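Local atomic coordinates of molybdate-binding protein MolA (Haemophilus influenzae, PDB entry 3PSA), a protein that binds molybdate and tungstate, but not sulfate or phosphate, in the periplasm and serves the low-affinity molybdate importer MolBCA. Residues V22-Q27 / A67-L72; D16-A21 / A148-K153. All blocks are in the same frame, centred on the assembly; numbering follows the deposited sequence.

Contact 1 (V22-Q27 / A67-L72); sequences VVLQHQ and AMPGDL. With WO4 (tungstate(VI)ion), chain B.
Leu-24, on the strand that leads to the binding site, lies against the loop 69-72. Leu-24 CB sits 3.5 Å from Asp-71 O, and its CG stays near the same oxygen. From CG the two methyls part: Leu-24 CD1 is 4.0 Å from Asp-71 O, and Leu-24 CD2 reaches the backbone of Gly-70, 3.7 Å from its C. Further back on the strand, Val-22 CG1 and Pro-69 CG meet tip to tip; Leu-80 of helix 77-81 touches both side chains.

No direct hydrogen bond joins the segments. One water bridges them instead, donating to both Leu-24 O and Leu-72 O. The strand belongs to a parallel sheet and leads into the first turn of helix 26-34, where His-26 and Gln-27 meet the anion. Leu-72 CD2 comes to the edge of the His-26 ring, 3.7 Å from His-26 ND1. His-26 NE2 donates to O2 of tungstate at 2.7 Å, nearly straight at 169°. Gln-27 NE2 gives O4 a weak bond, while its OE1 lies over the centre of the His-26 ring. Tyr-196, Arg-243, Gly-279 and Tyr-280 complete the oxyanion site. The anion's charge would probably favour such N-H donors.

Contact 2 (D16-A21 / A148-K153); sequences DHINRA and AEVFEK
His-17 and Glu-152 form the direct polar link between the loop 16-21 and the end of helix 132-151. His-17 ND1 donates to Glu-152 OE1 over 3.0 Å, with an N-H...O angle of 165°. The oxygen lies at the ring edge, close to the ring plane. It is approached on its syn side, and ring and carboxylate planes are turned 32° apart. Glu-152 gets there by a chain extended beyond CG (chi2 171°).

Water adds to this link. One molecule donates to Asp-16 O and Glu-152 OE2. A second accepts from Ile-18 N and lies near both Val-150 O and Glu-152 OE1. Val-150 O also takes a hydrogen bond from Arg-2 NH2.

Glu-152 is the first residue to leave helical phi/psi. It has positive phi, and the bonds Lys-153 N to Ala-148 O and Glu-152 N to Glu-149 O close a Schellman motif. Lys-153 is then the N-cap of helix 154-165. The loop 16-21 leads into strand 21-24, an inner strand of the parallel sheet in this half of the binding protein, so the helix end packs where the chain enters that sheet.

The apolar contacts lie on the sheet side. The Ile-18 and Val-150 side chains cross, with Ile-18 CG1 3.9 Å from Val-150 CG1 and also touching Val-150 O. Ile-18 CG2 is 4.1 Å from Phe-151 CE1. Ala-21 CB is closer, 3.6 Å from Phe-151 CE1. Phe-89 of strand 87-91 meets the Phe-151 ring with the two planes only slightly inclined.

The two contacts follow one another on the chain: residues 16-21 of contact 2 run straight into 22-27 of contact 1. Their centres are 16 Å apart, and the segments do not otherwise touch. Strand 21-24 joins them. Contact 2 lies at its start, against the end of helix 132-151. Contact 1 lies toward its other end, where the chain turns into helix 26-34 and His-26 and Gln-27 reach the oxyanion. Contact 2 stands back from the site: the side chain of Phe-151 is about 12 Å from that of Gln-27. Strand 87-91 is common ground: Val-88 touches Leu-24 in contact 1, and Val-87 touches Ile-18 and Ala-21 in contact 2.

Contact 1 (V22-Q27 / A67-L72)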
loop_
_atom_site.group_PDB
_atom_site.type_symbol
_atom_site.label_atom_id
_atom_site.label_comp_id
_atom_site.label_asym_id
_atom_site.label_seq_id
_atom_site.Cartn_x
_atom_site.Cartn_y
_atom_site.Cartn_z
ATOM N N VAL A 22 -16.643 8.954 4.060
ATOM C CA VAL A 22 -15.515 9.374 4.875
ATOM C C VAL A 22 -14.526 8.221 4.825
ATOM O O VAL A 22 -14.860 7.100 5.146
ATOM C CB VAL A 22 -15.903 9.757 6.346
ATOM C CG1 VAL A 22 -14.650 9.889 7.215
ATOM C CG2 VAL A 22 -16.617 11.082 6.337
ATOM N N VAL A 23 -13.312 8.508 4.406
ATOM C CA VAL A 23 -12.338 7.455 4.188
ATOM C C VAL A 23 -11.187 7.555 5.174
ATOM O O VAL A 23 -10.283 8.397 5.020
ATOM C CB VAL A 23 -11.834 7.516 2.752
ATOM C CG1 VAL A 23 -10.845 6.397 2.531
ATOM C CG2 VAL A 23 -13.048 7.331 1.779
ATOM N N LEU A 24 -11.210 6.680 6.186
ATOM C CA LEU A 24 -10.195 6.775 7.261
ATOM C C LEU A 24 -9.047 5.763 7.037
ATOM O O LEU A 24 -8.547 5.132 7.981
ATOM C CB LEU A 24 -10.807 6.648 8.686
ATOM C CG LEU A 24 -11.931 7.651 9.082
ATOM C CD1 LEU A 24 -12.470 7.345 10.412
ATOM C CD2 LEU A 24 -11.556 9.127 9.052
ATOM N N GLN A 25 -8.616 5.610 5.787
ATOM C CA GLN A 25 -7.491 4.723 5.498
ATOM C C GLN A 25 -6.906 5.188 4.199
ATOM O O GLN A 25 -7.654 5.410 3.214
ATOM C CB GLN A 25 -7.951 3.286 5.287
ATOM C CG GLN A 25 -6.787 2.303 5.095
ATOM C CD GLN A 25 -7.199 1.008 4.424
ATOM O OE1 GLN A 25 -7.046 -0.091 4.996
ATOM N NE2 GLN A 25 -7.699 1.111 3.214
ATOM N N HIS A 26 -5.575 5.348 4.183
ATOM C CA HIS A 26 -4.908 5.872 3.022
ATOM C C HIS A 26 -4.916 4.915 1.813
ATOM O O HIS A 26 -4.981 5.375 0.657
ATOM C CB HIS A 26 -3.468 6.320 3.380
ATOM C CG HIS A 26 -2.657 5.278 4.104
ATOM N ND1 HIS A 26 -2.950 4.859 5.383
ATOM C CD2 HIS A 26 -1.513 4.637 3.769
ATOM C CE1 HIS A 26 -2.072 3.963 5.788
ATOM N NE2 HIS A 26 -1.184 3.806 4.823
ATOM N N GLN A 27 -4.890 3.608 2.049
ATOM C CA GLN A 27 -4.928 2.662 0.951
ATOM C C GLN A 27 -6.265 2.724 0.226
ATOM O O GLN A 27 -6.288 2.804 -0.978
ATOM C CB GLN A 27 -4.695 1.229 1.417
ATOM C CG GLN A 27 -3.286 0.999 1.934
ATOM C CD GLN A 27 -3.136 1.200 3.448
ATOM O OE1 GLN A 27 -4.049 1.718 4.123
ATOM N NE2 GLN A 27 -1.968 0.760 4.006
ATOM N N ALA A 67 -12.333 17.887 4.857
ATOM C CA ALA A 67 -12.502 17.705 6.297
ATOM C C ALA A 67 -11.798 16.428 6.769
ATOM O O ALA A 67 -11.725 15.441 6.032
ATOM C CB ALA A 67 -13.964 17.633 6.633
ATOM N N MET A 68 -11.274 16.444 7.992
ATOM C CA MET A 68 -10.536 15.306 8.529
ATOM C C MET A 68 -11.057 14.913 9.904
ATOM O O MET A 68 -10.440 15.268 10.943
ATOM C CB MET A 68 -9.031 15.622 8.604
ATOM C CG MET A 68 -8.378 15.802 7.235
ATOM S SD MET A 68 -6.851 16.767 7.353
ATOM C CE MET A 68 -7.523 18.426 7.541
ATOM N N PRO A 69 -12.161 14.145 9.933
ATOM C CA PRO A 69 -12.853 13.833 11.193
ATOM C C PRO A 69 -12.320 12.614 11.992
ATOM O O PRO A 69 -13.020 12.090 12.876
ATOM C CB PRO A 69 -14.278 13.551 10.717
ATOM C CG PRO A 69 -14.041 12.845 9.418
ATOM C CD PRO A 69 -12.946 13.664 8.769
ATOM N N GLY A 70 -11.115 12.154 11.683
ATOM C CA GLY A 70 -10.575 10.954 12.310
ATOM C C GLY A 70 -9.281 10.549 11.648
ATOM O O GLY A 70 -8.788 11.239 10.763
ATOM N N ASP A 71 -8.709 9.431 12.086
ATOM C CA ASP A 71 -7.491 8.932 11.431
ATOM C C ASP A 71 -7.508 7.400 11.394
ATOM O O ASP A 71 -8.586 6.811 11.426
ATOM C CB ASP A 71 -6.209 9.544 12.053
ATOM C CG ASP A 71 -5.990 9.145 13.492
ATOM O OD1 ASP A 71 -6.684 8.234 14.013
ATOM O OD2 ASP A 71 -5.065 9.717 14.119
ATOM N N LEU A 72 -6.348 6.737 11.367
ATOM C CA LEU A 72 -6.347 5.292 11.210
ATOM C C LEU A 72 -7.013 4.558 12.395
ATOM O O LEU A 72 -7.749 3.617 12.176
ATOM C CB LEU A 72 -4.918 4.762 10.989
ATOM C CG LEU A 72 -4.276 5.109 9.658
ATOM C CD1 LEU A 72 -2.792 4.841 9.695
ATOM C CD2 LEU A 72 -4.890 4.315 8.486
HETATM W W WO4 B . 1.381 0.642 5.368
HETATM O O1 WO4 B . 0.233 0.411 6.880
HETATM O O2 WO4 B . 1.135 2.402 4.956
HETATM O O3 WO4 B . 3.229 0.462 5.102
HETATM O O4 WO4 B . 0.634 -0.294 4.059
HETATM O O HOH W 1 -9.350 3.417 9.999
#

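Contact 2 (D16-A21 / A148-K153)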
loop_
_atom_site.group_PDB
_atom_site.type_symbol
_atom_site.label_atom_id
_atom_site.label_comp_id
_atom_site.label_asym_id
_atom_site.label_seq_id
_atom_site.Cartn_x
_atom_site.Cartn_y
_atom_site.Cartn_z
ATOM N N ASP A 16 -28.123 2.967 -1.529
ATOM C CA ASP A 16 -28.001 2.591 -2.930
ATOM C C ASP A 16 -26.945 3.397 -3.645
ATOM O O ASP A 16 -26.253 2.872 -4.527
ATOM C CB ASP A 16 -29.332 2.768 -3.646
ATOM C CG ASP A 16 -30.333 1.686 -3.297
ATOM O OD1 ASP A 16 -29.920 0.628 -2.775
ATOM O OD2 ASP A 16 -31.539 1.901 -3.575
ATOM N N HIS A 17 -26.853 4.677 -3.261
ATOM C CA HIS A 17 -25.893 5.593 -3.828
ATOM C C HIS A 17 -25.139 6.230 -2.669
ATOM O O HIS A 17 -25.701 6.503 -1.604
ATOM C CB HIS A 17 -26.575 6.648 -4.698
ATOM C CG HIS A 17 -27.527 6.073 -5.713
ATOM N ND1 HIS A 17 -27.104 5.306 -6.780
ATOM C CD2 HIS A 17 -28.881 6.140 -5.811
ATOM C CE1 HIS A 17 -28.154 4.909 -7.478
ATOM N NE2 HIS A 17 -29.243 5.422 -6.927
ATOM N N ILE A 18 -23.836 6.396 -2.887
ATOM C CA ILE A 18 -22.926 6.983 -1.885
ATOM C C ILE A 18 -22.343 8.273 -2.455
ATOM O O ILE A 18 -21.769 8.273 -3.558
ATOM C CB ILE A 18 -21.770 6.007 -1.548
ATOM C CG1 ILE A 18 -22.279 4.755 -0.805
ATOM C CG2 ILE A 18 -20.629 6.729 -0.733
ATOM C CD1 ILE A 18 -22.837 4.998 0.582
ATOM N N ASN A 19 -22.465 9.366 -1.705
ATOM C CA ASN A 19 -21.976 10.679 -2.164
ATOM C C ASN A 19 -21.205 11.426 -1.067
ATOM O O ASN A 19 -20.537 12.418 -1.315
ATOM C CB ASN A 19 -23.117 11.551 -2.668
ATOM C CG ASN A 19 -23.604 11.163 -4.053
ATOM O OD1 ASN A 19 -24.753 10.771 -4.204
ATOM N ND2 ASN A 19 -22.741 11.257 -5.064
ATOM N N ARG A 20 -21.298 10.925 0.159
ATOM C CA ARG A 20 -20.624 11.554 1.293
ATOM C C ARG A 20 -19.806 10.571 2.133
ATOM O O ARG A 20 -19.953 10.503 3.344
ATOM C CB ARG A 20 -21.663 12.259 2.154
ATOM C CG ARG A 20 -22.417 13.313 1.383
ATOM C CD ARG A 20 -23.343 14.096 2.238
ATOM N NE ARG A 20 -22.558 15.000 3.084
ATOM C CZ ARG A 20 -22.091 16.189 2.717
ATOM N NH1 ARG A 20 -22.315 16.667 1.493
ATOM N NH2 ARG A 20 -21.400 16.898 3.589
ATOM N N ALA A 21 -18.911 9.859 1.464
ATOM C CA ALA A 21 -18.066 8.887 2.102
ATOM C C ALA A 21 -16.953 9.554 2.920
ATOM O O ALA A 21 -16.423 10.619 2.531
ATOM C CB ALA A 21 -17.492 7.971 1.057
ATOM N N ALA A 148 -15.027 -0.347 -5.290
ATOM C CA ALA A 148 -15.708 -0.027 -6.533
ATOM C C ALA A 148 -17.222 -0.245 -6.484
ATOM O O ALA A 148 -17.934 0.601 -6.981
ATOM C CB ALA A 148 -15.065 -0.772 -7.725
ATOM N N GLU A 149 -17.689 -1.325 -5.856
ATOM C CA GLU A 149 -19.136 -1.576 -5.600
ATOM C C GLU A 149 -19.763 -0.407 -4.835
ATOM O O GLU A 149 -20.759 0.200 -5.257
ATOM C CB GLU A 149 -19.326 -2.900 -4.814
ATOM C CG GLU A 149 -20.787 -3.185 -4.399
ATOM C CD GLU A 149 -21.028 -4.618 -3.897
ATOM O OE1 GLU A 149 -20.078 -5.313 -3.478
ATOM O OE2 GLU A 149 -22.193 -5.060 -3.924
ATOM N N VAL A 150 -19.128 -0.051 -3.727
ATOM C CA VAL A 150 -19.664 0.951 -2.818
ATOM C C VAL A 150 -19.899 2.272 -3.580
ATOM O O VAL A 150 -20.963 2.897 -3.478
ATOM C CB VAL A 150 -18.727 1.163 -1.613
ATOM C CG1 VAL A 150 -19.242 2.325 -0.723
ATOM C CG2 VAL A 150 -18.636 -0.072 -0.768
ATOM N N PHE A 151 -18.922 2.644 -4.395
ATOM C CA PHE A 151 -18.926 3.911 -5.099
ATOM C C PHE A 151 -19.555 3.830 -6.509
ATOM O O PHE A 151 -19.610 4.845 -7.210
ATOM C CB PHE A 151 -17.475 4.392 -5.233
ATOM C CG PHE A 151 -16.891 4.995 -3.968
ATOM C CD1 PHE A 151 -17.399 6.184 -3.449
ATOM C CD2 PHE A 151 -15.786 4.406 -3.332
ATOM C CE1 PHE A 151 -16.848 6.776 -2.282
ATOM C CE2 PHE A 151 -15.214 4.998 -2.184
ATOM C CZ PHE A 151 -15.777 6.194 -1.656
ATOM N N GLU A 152 -20.030 2.639 -6.888
ATOM C CA GLU A 152 -20.626 2.340 -8.204
ATOM C C GLU A 152 -19.661 2.731 -9.321
ATOM O O GLU A 152 -20.010 3.497 -10.213
ATOM C CB GLU A 152 -21.984 3.025 -8.374
ATOM C CG GLU A 152 -23.031 2.536 -7.425
ATOM C CD GLU A 152 -24.255 3.406 -7.495
ATOM O OE1 GLU A 152 -24.236 4.519 -6.915
ATOM O OE2 GLU A 152 -25.230 2.972 -8.155
ATOM N N LYS A 153 -18.419 2.244 -9.209
ATOM C CA LYS A 153 -17.383 2.359 -10.253
ATOM C C LYS A 153 -16.978 0.956 -10.707
ATOM O O LYS A 153 -15.793 0.664 -10.832
ATOM C CB LYS A 153 -16.126 3.074 -9.732
ATOM C CG LYS A 153 -16.319 4.507 -9.287
ATOM C CD LYS A 153 -16.814 5.443 -10.347
ATOM C CE LYS A 153 -17.052 6.808 -9.730
ATOM N NZ LYS A 153 -17.708 7.838 -10.599
HETATM O O HOH W 2 -27.018 1.071 -6.473
HETATM O O HOH W 3 -22.402 5.099 -5.159
#